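Local structure of maintenance of ploidy protein MOB1 (2HJN) at residues S29-F34 / Q146-S151; L152-S155 / T160-E163. The protein activates the DBF2 protein kinase by binding it, allowing its phosphorylation by CDC15 in late anaphase as part of the mitotic exit network. All blocks are in the same frame, centred on the assembly; numbering follows the deposited sequence.

Contact 1 of 2, residues S29-F34 / Q146-S151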
# COMPACT_ATOMS: atom_id res chain seq x y z
N SER A 29 11.24 0.11 -2.39
CA SER A 29 12.18 0.91 -1.64
C SER A 29 11.65 2.36 -1.59
O SER A 29 11.48 3.00 -2.61
CB SER A 29 13.59 0.94 -2.27
OG SER A 29 14.50 1.76 -1.50
N HIS A 30 11.39 2.86 -0.39
CA HIS A 30 11.02 4.23 -0.17
C HIS A 30 12.25 5.16 -0.31
O HIS A 30 13.37 4.82 0.12
CB HIS A 30 10.44 4.33 1.27
CG HIS A 30 9.86 5.67 1.61
ND1 HIS A 30 10.47 6.53 2.49
CD2 HIS A 30 8.71 6.27 1.23
CE1 HIS A 30 9.74 7.62 2.61
NE2 HIS A 30 8.67 7.50 1.85
N GLN A 31 12.02 6.34 -0.86
CA GLN A 31 13.03 7.38 -1.04
C GLN A 31 12.85 8.49 -0.00
O GLN A 31 11.76 9.02 0.18
CB GLN A 31 12.95 8.00 -2.45
CG GLN A 31 14.05 9.05 -2.76
CD GLN A 31 15.42 8.50 -2.88
OE1 GLN A 31 15.62 7.30 -3.17
NE2 GLN A 31 16.42 9.36 -2.63
N LYS A 32 13.92 8.83 0.69
CA LYS A 32 13.86 9.94 1.64
C LYS A 32 13.46 11.27 0.94
O LYS A 32 13.88 11.56 -0.20
CB LYS A 32 15.19 10.06 2.43
CG LYS A 32 16.35 10.62 1.65
CD LYS A 32 17.19 11.56 2.52
CE LYS A 32 18.05 12.45 1.65
NZ LYS A 32 18.91 13.34 2.52
N PRO A 33 12.61 12.07 1.60
CA PRO A 33 12.13 13.29 0.93
C PRO A 33 13.28 14.23 0.53
O PRO A 33 14.34 14.25 1.17
CB PRO A 33 11.23 13.94 1.98
CG PRO A 33 11.73 13.34 3.33
CD PRO A 33 12.07 11.93 2.97
N PHE A 34 13.09 14.98 -0.54
CA PHE A 34 14.17 15.80 -1.08
C PHE A 34 14.77 16.71 0.02
O PHE A 34 15.99 16.78 0.18
CB PHE A 34 13.69 16.56 -2.34
CG PHE A 34 14.71 17.52 -2.91
CD1 PHE A 34 15.79 17.07 -3.62
CD2 PHE A 34 14.58 18.90 -2.71
CE1 PHE A 34 16.75 17.94 -4.11
CE2 PHE A 34 15.52 19.79 -3.23
CZ PHE A 34 16.61 19.31 -3.92
N GLN A 146 19.22 8.50 -9.52
CA GLN A 146 19.25 9.94 -9.86
C GLN A 146 19.00 10.78 -8.61
O GLN A 146 19.72 11.76 -8.38
CB GLN A 146 18.23 10.31 -10.96
CG GLN A 146 18.23 9.40 -12.20
CD GLN A 146 19.66 8.98 -12.72
OE1 GLN A 146 20.34 9.80 -13.35
NE2 GLN A 146 20.06 7.69 -12.51
N PHE A 147 18.01 10.40 -7.78
CA PHE A 147 17.71 11.19 -6.55
C PHE A 147 18.95 11.25 -5.64
O PHE A 147 19.18 12.24 -4.92
CB PHE A 147 16.51 10.61 -5.75
CG PHE A 147 15.20 10.56 -6.51
CD1 PHE A 147 14.36 9.44 -6.40
CD2 PHE A 147 14.81 11.61 -7.36
CE1 PHE A 147 13.15 9.37 -7.10
CE2 PHE A 147 13.59 11.54 -8.08
CZ PHE A 147 12.75 10.39 -7.93
N ASP A 148 19.75 10.20 -5.68
CA ASP A 148 20.89 10.06 -4.73
C ASP A 148 22.19 10.70 -5.29
O ASP A 148 23.25 10.70 -4.63
CB ASP A 148 21.12 8.59 -4.39
CG ASP A 148 20.13 8.05 -3.37
OD1 ASP A 148 19.37 8.82 -2.73
OD2 ASP A 148 20.12 6.82 -3.18
N ASP A 149 22.11 11.23 -6.50
CA ASP A 149 23.29 11.81 -7.20
C ASP A 149 23.34 13.30 -6.90
O ASP A 149 22.52 14.05 -7.40
CB ASP A 149 23.19 11.51 -8.70
CG ASP A 149 24.36 12.07 -9.51
OD1 ASP A 149 25.15 12.90 -8.97
OD2 ASP A 149 24.42 11.73 -10.72
N GLU A 150 24.27 13.69 -6.03
CA GLU A 150 24.44 15.09 -5.57
C GLU A 150 24.61 16.17 -6.67
O GLU A 150 24.23 17.34 -6.49
CB GLU A 150 25.62 15.14 -4.57
CG GLU A 150 25.88 16.49 -3.95
CD GLU A 150 24.86 16.86 -2.90
OE1 GLU A 150 24.50 18.05 -2.80
OE2 GLU A 150 24.44 15.96 -2.16
N SER A 151 25.12 15.76 -7.83
CA SER A 151 25.26 16.67 -8.97
C SER A 151 23.94 16.92 -9.73
O SER A 151 23.89 17.75 -10.65
CB SER A 151 26.31 16.12 -9.96
OG SER A 151 25.77 15.08 -10.80
O HOH W 1 17.77 5.93 -2.21
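Gln31 carries the whole contact from its side, laying its amide against Phe147 and Asp148 where helix 132-147 gives way to a turn. The polar link is direct: Gln31 NE2 donates to Asp148 OD1 over 3.0 Å in a nearly straight bond (168°). The acceptor lies in the amide plane, whereas the N-H reaches OD1 from 40° above the carboxylate plane. A water closes the other side of the pair, donating to Gln31 OE1 and to Asp148 OD2, each 2.7 Å from its oxygen. The packing part belongs to Phe147: its CD1 lies 3.7 Å from the Gln31 CG methylene, and its CB makes a van der Waals approach of 3.4 Å to Gln31 NE2. With CG anti to the backbone N (chi1 -176°) and a bend at chi2, the Gln31 chain crosses the aromatic side chain before its amide meets the carboxylate. Around the contact, Gln144 NE2 is hydrogen-bonded to Gln31 OE1, and Val84 of helix 75-97 touches both Gln31 and Phe147. With two donors at OE1 and a carboxylate at NE2, the amide is probably fixed in one orientation; the direct bond between the segments joins a neutral amide to a carboxylate.

Contact 2 of 2, residues L152-S155 / T160-E163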
# COMPACT_ATOMS: atom_id res chain seq x y z
N LEU A 152 22.89 16.16 -9.38
CA LEU A 152 21.61 16.30 -10.04
C LEU A 152 20.62 16.87 -9.05
O LEU A 152 20.00 17.90 -9.31
CB LEU A 152 21.13 14.96 -10.64
CG LEU A 152 21.97 14.33 -11.77
CD1 LEU A 152 21.39 12.98 -12.20
CD2 LEU A 152 22.20 15.25 -13.03
N PHE A 153 20.53 16.21 -7.89
CA PHE A 153 19.65 16.55 -6.83
C PHE A 153 20.51 16.94 -5.61
O PHE A 153 20.93 16.07 -4.85
CB PHE A 153 18.75 15.34 -6.51
CG PHE A 153 17.60 15.13 -7.50
CD1 PHE A 153 17.78 14.44 -8.69
CD2 PHE A 153 16.32 15.59 -7.19
CE1 PHE A 153 16.70 14.23 -9.61
CE2 PHE A 153 15.25 15.38 -8.08
CZ PHE A 153 15.47 14.71 -9.31
N PRO A 154 20.81 18.24 -5.46
CA PRO A 154 21.70 18.65 -4.37
C PRO A 154 21.14 18.22 -2.99
O PRO A 154 19.96 18.46 -2.69
CB PRO A 154 21.79 20.17 -4.52
CG PRO A 154 20.71 20.55 -5.49
CD PRO A 154 20.37 19.37 -6.29
N SER A 155 21.96 17.55 -2.19
CA SER A 155 21.50 17.01 -0.91
C SER A 155 21.86 17.92 0.26
O SER A 155 21.79 17.51 1.43
CB SER A 155 22.06 15.61 -0.69
OG SER A 155 23.40 15.67 -0.19
N THR A 160 23.80 23.52 -5.77
CA THR A 160 22.93 24.08 -6.83
C THR A 160 22.39 22.99 -7.79
O THR A 160 22.90 21.88 -7.83
CB THR A 160 23.68 25.15 -7.65
OG1 THR A 160 24.93 24.61 -8.07
CG2 THR A 160 23.92 26.44 -6.81
N PHE A 161 21.35 23.33 -8.56
CA PHE A 161 20.82 22.43 -9.58
C PHE A 161 21.60 22.65 -10.88
O PHE A 161 21.96 23.81 -11.19
CB PHE A 161 19.35 22.72 -9.81
CG PHE A 161 18.47 22.40 -8.64
CD1 PHE A 161 18.24 23.36 -7.64
CD2 PHE A 161 17.83 21.17 -8.55
CE1 PHE A 161 17.42 23.08 -6.55
CE2 PHE A 161 16.99 20.87 -7.47
CZ PHE A 161 16.79 21.82 -6.46
N PRO A 162 21.82 21.57 -11.68
CA PRO A 162 22.56 21.75 -12.94
C PRO A 162 21.74 22.53 -13.99
O PRO A 162 20.50 22.59 -13.91
CB PRO A 162 22.79 20.32 -13.43
CG PRO A 162 21.60 19.56 -12.87
CD PRO A 162 21.38 20.17 -11.49
N GLU A 163 22.42 23.09 -14.99
CA GLU A 163 21.69 23.73 -16.07
C GLU A 163 20.96 22.64 -16.80
O GLU A 163 21.49 21.54 -16.95
CB GLU A 163 22.63 24.50 -17.04
CG GLU A 163 23.15 25.83 -16.46
CD GLU A 163 23.89 26.71 -17.48
OE1 GLU A 163 23.21 27.25 -18.41
OE2 GLU A 163 25.14 26.85 -17.33
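The CA atoms of Leu152 and Phe161 lie 6.2 Å apart and those of Pro154 and Thr160 6.1 Å, so the two short runs of loop pass side by side in opposite directions, with no hydrogen bond between them. Each segment contains a proline, which has no backbone N-H to donate: Pro154 meets Thr160 and Phe161, Pro162 meets Leu152. Pro154 supplies the main side-chain contact, a CH-pi interaction: its CG stands 4.0 Å from the centroid of the Phe161 ring and only 2° off the ring normal, almost squarely over one face. The neighbouring Pro154 CD comes down over the same face, 3.8 Å from Phe161 CD2. Setting CG beside the backbone N (chi1 -67°) brings the Phe161 ring alongside Pro154. Pro154 CG also rests 3.5 Å from Thr160 O, so the pyrrolidine ring is lodged between the aromatic face and the backbone just before it. Replacing Pro154 by alanine would remove CG and CD, and is likely to leave the Phe161 face without its CH-pi partner and a gap beside the Thr160 carbonyl. Pro162 packs on Leu152, its CD 3.4 Å from Leu152 O, while Leu152 CD2 and Pro162 CG make a looser apolar contact at 4.4 Å. Leu152 O is thereby buried among carbons, without a hydrogen-bonding partner. The contact thus rests on proline, aromatic and aliphatic surfaces within the loop that joins helices 132-147 and 165-187. Toward helix 75-97, Phe161 touches Asn76, Glu77 and Ala80, and its ring meets that of Phe165. Phe153 turns away from the partner segment and packs against Ala80 of helix 75-97 and against Val169, Ile170 and Ile173 of helix 165-187.

In the fold
Contacts 1 and 2 follow one another along the chain, their centres about 11 Å apart on the same side of the chain's centre. Segment 146-151 runs straight into 152-155, and Phe153 bridges the two: it sets its ring edge-to-face with that of Phe147 and also touches Phe34, while Glu150 OE1 accepts from Ser155 N. Contact 1 brings the N-terminal segment onto the end of helix 132-147; contact 2 folds the following loop on itself ahead of helix 165-187. Next to Gln31, His30 is hydrogen-bonded to Glu99 and Glu194 of the second subunit, whereas contact 2 meets no other chain. Both lie away from the zinc site of Cys101, Cys106, His183 and His188.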